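Aldehyde dehydrogenase (Burkholderia vietnamiensis, PDB 5KF0) probably oxidises aldehydes to carboxylic acids with a nicotinamide dinucleotide cofactor, NADPH being bound in the crystal. Local coordinates at residues V76-R87 and I196-L206. Residues are numbered along the deposited sequence; the frame is centred on the assembly and turned at random.
Sequences VLDHCVARFRER and IIAEVLAETNL
E203 OE1 takes two hydrogen bonds from helix 70-86. H79 NE2 reaches E203 OE1 at 2.8 Å on the anti lone pair, in the plane of the imidazole, whose ring stands 71° from the carboxylate. R83 NE comes to the syn lone pair of E203 OE1 at 2.8 Å. R83 NH2 bonds E203 OE2, so the arginine grips the carboxylate side-on, the two flat groups nearly coplanar at 11°. With R83 CG anti to the carbonyl carbon, that atom lies over one face of the H79 ring, and the bends at chi2 and chi3 turn the guanidinium to E203. E86 OE1 takes R83 NH1, extending the salt-bridge network and fixing the guanidinium further.

At the end of the helix, R87 meets E199 through both terminal nitrogens; R87 NH2 to E199 OE2 is 3.1 Å, while the NH1 bond to OE1 is weak. R87 NH2 also pairs with E90, and I196 CG2 lies over one guanidinium face.

Segments 76-86 and 196-202 cross at 126°, with V200 as a knob in the hole of H79, C80, R83 and F84. Helix 192-202 leads towards strand 211-213 of the parallel part of the Rossmann-like cofactor domain. C80 SG touches L201 CD2 at 3.6 Å. V76 packs its two methyls on L206, and CG1 also meets L201. F84, beside V200 and I197, meets F117 of helix 103-123 edge-to-face, and L201 and L206 rest on L176 of helix 164-178.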
# COMPACT_ATOMS: atom_id res chain seq x y z
N VAL A 76 11.24 0.96 23.80
CA VAL A 76 12.61 0.44 23.88
C VAL A 76 13.49 1.16 22.88
O VAL A 76 14.59 1.62 23.21
CB VAL A 76 12.62 -1.08 23.66
CG1 VAL A 76 14.04 -1.56 23.44
CG2 VAL A 76 11.99 -1.80 24.86
N LEU A 77 13.01 1.29 21.64
CA LEU A 77 13.80 1.97 20.61
C LEU A 77 14.02 3.44 20.96
O LEU A 77 15.12 3.98 20.75
CB LEU A 77 13.10 1.83 19.25
CG LEU A 77 13.14 0.38 18.74
CD1 LEU A 77 12.04 0.11 17.70
CD2 LEU A 77 14.51 0.04 18.18
N ASP A 78 12.99 4.10 21.50
CA ASP A 78 13.13 5.50 21.89
C ASP A 78 14.14 5.67 23.02
O ASP A 78 14.86 6.68 23.06
CB ASP A 78 11.79 6.08 22.33
CG ASP A 78 10.80 6.19 21.20
OD1 ASP A 78 11.24 6.26 20.03
OD2 ASP A 78 9.58 6.22 21.48
N HIS A 79 14.18 4.72 23.97
CA HIS A 79 15.20 4.77 25.01
C HIS A 79 16.60 4.73 24.41
O HIS A 79 17.49 5.47 24.85
CB HIS A 79 15.04 3.61 25.98
CG HIS A 79 16.08 3.61 27.07
ND1 HIS A 79 16.01 4.45 28.16
CD2 HIS A 79 17.21 2.88 27.23
CE1 HIS A 79 17.05 4.24 28.94
NE2 HIS A 79 17.79 3.29 28.41
N CYS A 80 16.80 3.85 23.43
CA CYS A 80 18.08 3.79 22.73
C CYS A 80 18.43 5.12 22.07
O CYS A 80 19.55 5.62 22.23
CB CYS A 80 18.05 2.68 21.68
SG CYS A 80 17.98 1.01 22.39
N VAL A 81 17.48 5.69 21.32
CA VAL A 81 17.72 6.98 20.66
C VAL A 81 18.16 8.03 21.68
O VAL A 81 19.15 8.75 21.47
CB VAL A 81 16.46 7.45 19.91
CG1 VAL A 81 16.62 8.91 19.46
CG2 VAL A 81 16.19 6.54 18.73
N ALA A 82 17.43 8.13 22.79
CA ALA A 82 17.76 9.14 23.79
C ALA A 82 19.15 8.91 24.38
O ALA A 82 19.91 9.87 24.59
CB ALA A 82 16.72 9.13 24.91
N ARG A 83 19.50 7.65 24.66
CA ARG A 83 20.78 7.38 25.29
C ARG A 83 21.94 7.52 24.30
O ARG A 83 23.03 7.94 24.70
CB ARG A 83 20.77 5.97 25.92
CG ARG A 83 19.78 5.83 27.08
CD ARG A 83 20.30 6.46 28.39
NE ARG A 83 21.33 5.61 28.98
CZ ARG A 83 22.56 6.02 29.30
NH1 ARG A 83 22.91 7.29 29.15
NH2 ARG A 83 23.42 5.15 29.81
N PHE A 84 21.72 7.21 23.02
CA PHE A 84 22.77 7.41 22.03
C PHE A 84 23.07 8.90 21.88
O PHE A 84 24.23 9.30 21.72
CB PHE A 84 22.39 6.80 20.68
CG PHE A 84 22.19 5.30 20.70
CD1 PHE A 84 22.78 4.51 21.69
CD2 PHE A 84 21.41 4.70 19.73
CE1 PHE A 84 22.58 3.12 21.70
CE2 PHE A 84 21.21 3.32 19.72
CZ PHE A 84 21.79 2.53 20.69
N ARG A 85 22.03 9.74 21.93
CA ARG A 85 22.26 11.18 21.92
C ARG A 85 23.03 11.63 23.15
O ARG A 85 23.95 12.45 23.06
CB ARG A 85 20.92 11.92 21.84
CG ARG A 85 20.24 11.80 20.50
CD ARG A 85 18.85 12.39 20.54
NE ARG A 85 18.30 12.49 19.20
CZ ARG A 85 17.01 12.59 18.92
NH1 ARG A 85 16.13 12.59 19.91
NH2 ARG A 85 16.61 12.68 17.66
N GLU A 86 22.68 11.09 24.32
CA GLU A 86 23.40 11.44 25.54
C GLU A 86 24.87 11.02 25.47
O GLU A 86 25.74 11.72 25.99
CB GLU A 86 22.74 10.78 26.76
CG GLU A 86 21.43 11.43 27.18
CD GLU A 86 20.79 10.73 28.37
OE1 GLU A 86 21.41 9.79 28.92
OE2 GLU A 86 19.66 11.12 28.74
N ARG A 87 25.15 9.89 24.83
CA ARG A 87 26.48 9.30 24.81
C ARG A 87 27.16 9.49 23.45
O ARG A 87 28.04 8.71 23.07
CB ARG A 87 26.40 7.82 25.18
CG ARG A 87 25.81 7.61 26.58
CD ARG A 87 25.60 6.15 26.93
NE ARG A 87 26.87 5.44 27.10
CZ ARG A 87 26.98 4.23 27.62
NH1 ARG A 87 25.90 3.58 28.05
NH2 ARG A 87 28.17 3.66 27.74
N ILE A 196 28.38 -1.17 23.58
CA ILE A 196 27.71 0.00 24.16
C ILE A 196 26.22 -0.02 23.80
O ILE A 196 25.36 0.27 24.65
CB ILE A 196 28.38 1.30 23.69
CG1 ILE A 196 29.81 1.39 24.25
CG2 ILE A 196 27.56 2.51 24.15
CD1 ILE A 196 30.62 2.51 23.61
N ILE A 197 25.89 -0.38 22.56
CA ILE A 197 24.49 -0.61 22.19
C ILE A 197 23.86 -1.62 23.14
O ILE A 197 22.76 -1.41 23.66
CB ILE A 197 24.39 -1.07 20.72
CG1 ILE A 197 24.81 0.05 19.76
CG2 ILE A 197 22.97 -1.55 20.41
CD1 ILE A 197 24.77 -0.35 18.29
N ALA A 198 24.58 -2.72 23.43
CA ALA A 198 24.06 -3.74 24.34
C ALA A 198 23.85 -3.20 25.74
O ALA A 198 22.85 -3.52 26.40
CB ALA A 198 25.01 -4.94 24.37
N GLU A 199 24.79 -2.38 26.24
CA GLU A 199 24.64 -1.81 27.58
C GLU A 199 23.39 -0.95 27.67
O GLU A 199 22.67 -0.98 28.67
CB GLU A 199 25.88 -0.99 27.92
CG GLU A 199 25.87 -0.36 29.29
CD GLU A 199 26.90 0.75 29.42
OE1 GLU A 199 26.67 1.69 30.20
OE2 GLU A 199 27.93 0.69 28.71
N VAL A 200 23.12 -0.17 26.62
CA VAL A 200 21.92 0.67 26.57
C VAL A 200 20.67 -0.20 26.56
O VAL A 200 19.71 0.06 27.30
CB VAL A 200 21.99 1.62 25.37
CG1 VAL A 200 20.64 2.30 25.13
CG2 VAL A 200 23.08 2.66 25.61
N LEU A 201 20.65 -1.24 25.72
CA LEU A 201 19.51 -2.16 25.69
C LEU A 201 19.30 -2.86 27.03
O LEU A 201 18.16 -3.16 27.41
CB LEU A 201 19.69 -3.20 24.59
CG LEU A 201 19.39 -2.74 23.17
CD1 LEU A 201 19.86 -3.80 22.19
CD2 LEU A 201 17.89 -2.48 23.04
N ALA A 202 20.39 -3.12 27.76
CA ALA A 202 20.29 -3.79 29.05
C ALA A 202 19.57 -2.94 30.09
O ALA A 202 19.11 -3.48 31.10
CB ALA A 202 21.68 -4.17 29.55
N GLU A 203 19.46 -1.63 29.86
CA GLU A 203 18.72 -0.74 30.74
C GLU A 203 17.21 -0.85 30.56
O GLU A 203 16.48 -0.31 31.40
CB GLU A 203 19.14 0.72 30.49
CG GLU A 203 20.64 0.97 30.68
CD GLU A 203 21.07 2.36 30.22
OE1 GLU A 203 20.27 3.08 29.60
OE2 GLU A 203 22.24 2.73 30.48
N THR A 204 16.74 -1.52 29.51
CA THR A 204 15.32 -1.56 29.22
C THR A 204 14.66 -2.78 29.85
O THR A 204 15.32 -3.70 30.34
CB THR A 204 15.05 -1.57 27.72
OG1 THR A 204 15.41 -2.85 27.18
CG2 THR A 204 15.82 -0.47 27.01
N ASN A 205 13.33 -2.79 29.78
CA ASN A 205 12.47 -3.84 30.30
C ASN A 205 12.29 -5.01 29.36
O ASN A 205 11.31 -5.75 29.51
CB ASN A 205 11.10 -3.26 30.65
CG ASN A 205 10.90 -3.16 32.12
OD1 ASN A 205 9.77 -3.20 32.61
ND2 ASN A 205 12.00 -3.03 32.85
N LEU A 206 13.18 -5.21 28.40
CA LEU A 206 13.00 -6.31 27.46
C LEU A 206 12.99 -7.65 28.20
O LEU A 206 13.73 -7.82 29.18
CB LEU A 206 14.12 -6.31 26.43
CG LEU A 206 14.04 -5.24 25.36
CD1 LEU A 206 15.38 -5.12 24.65
CD2 LEU A 206 12.92 -5.58 24.38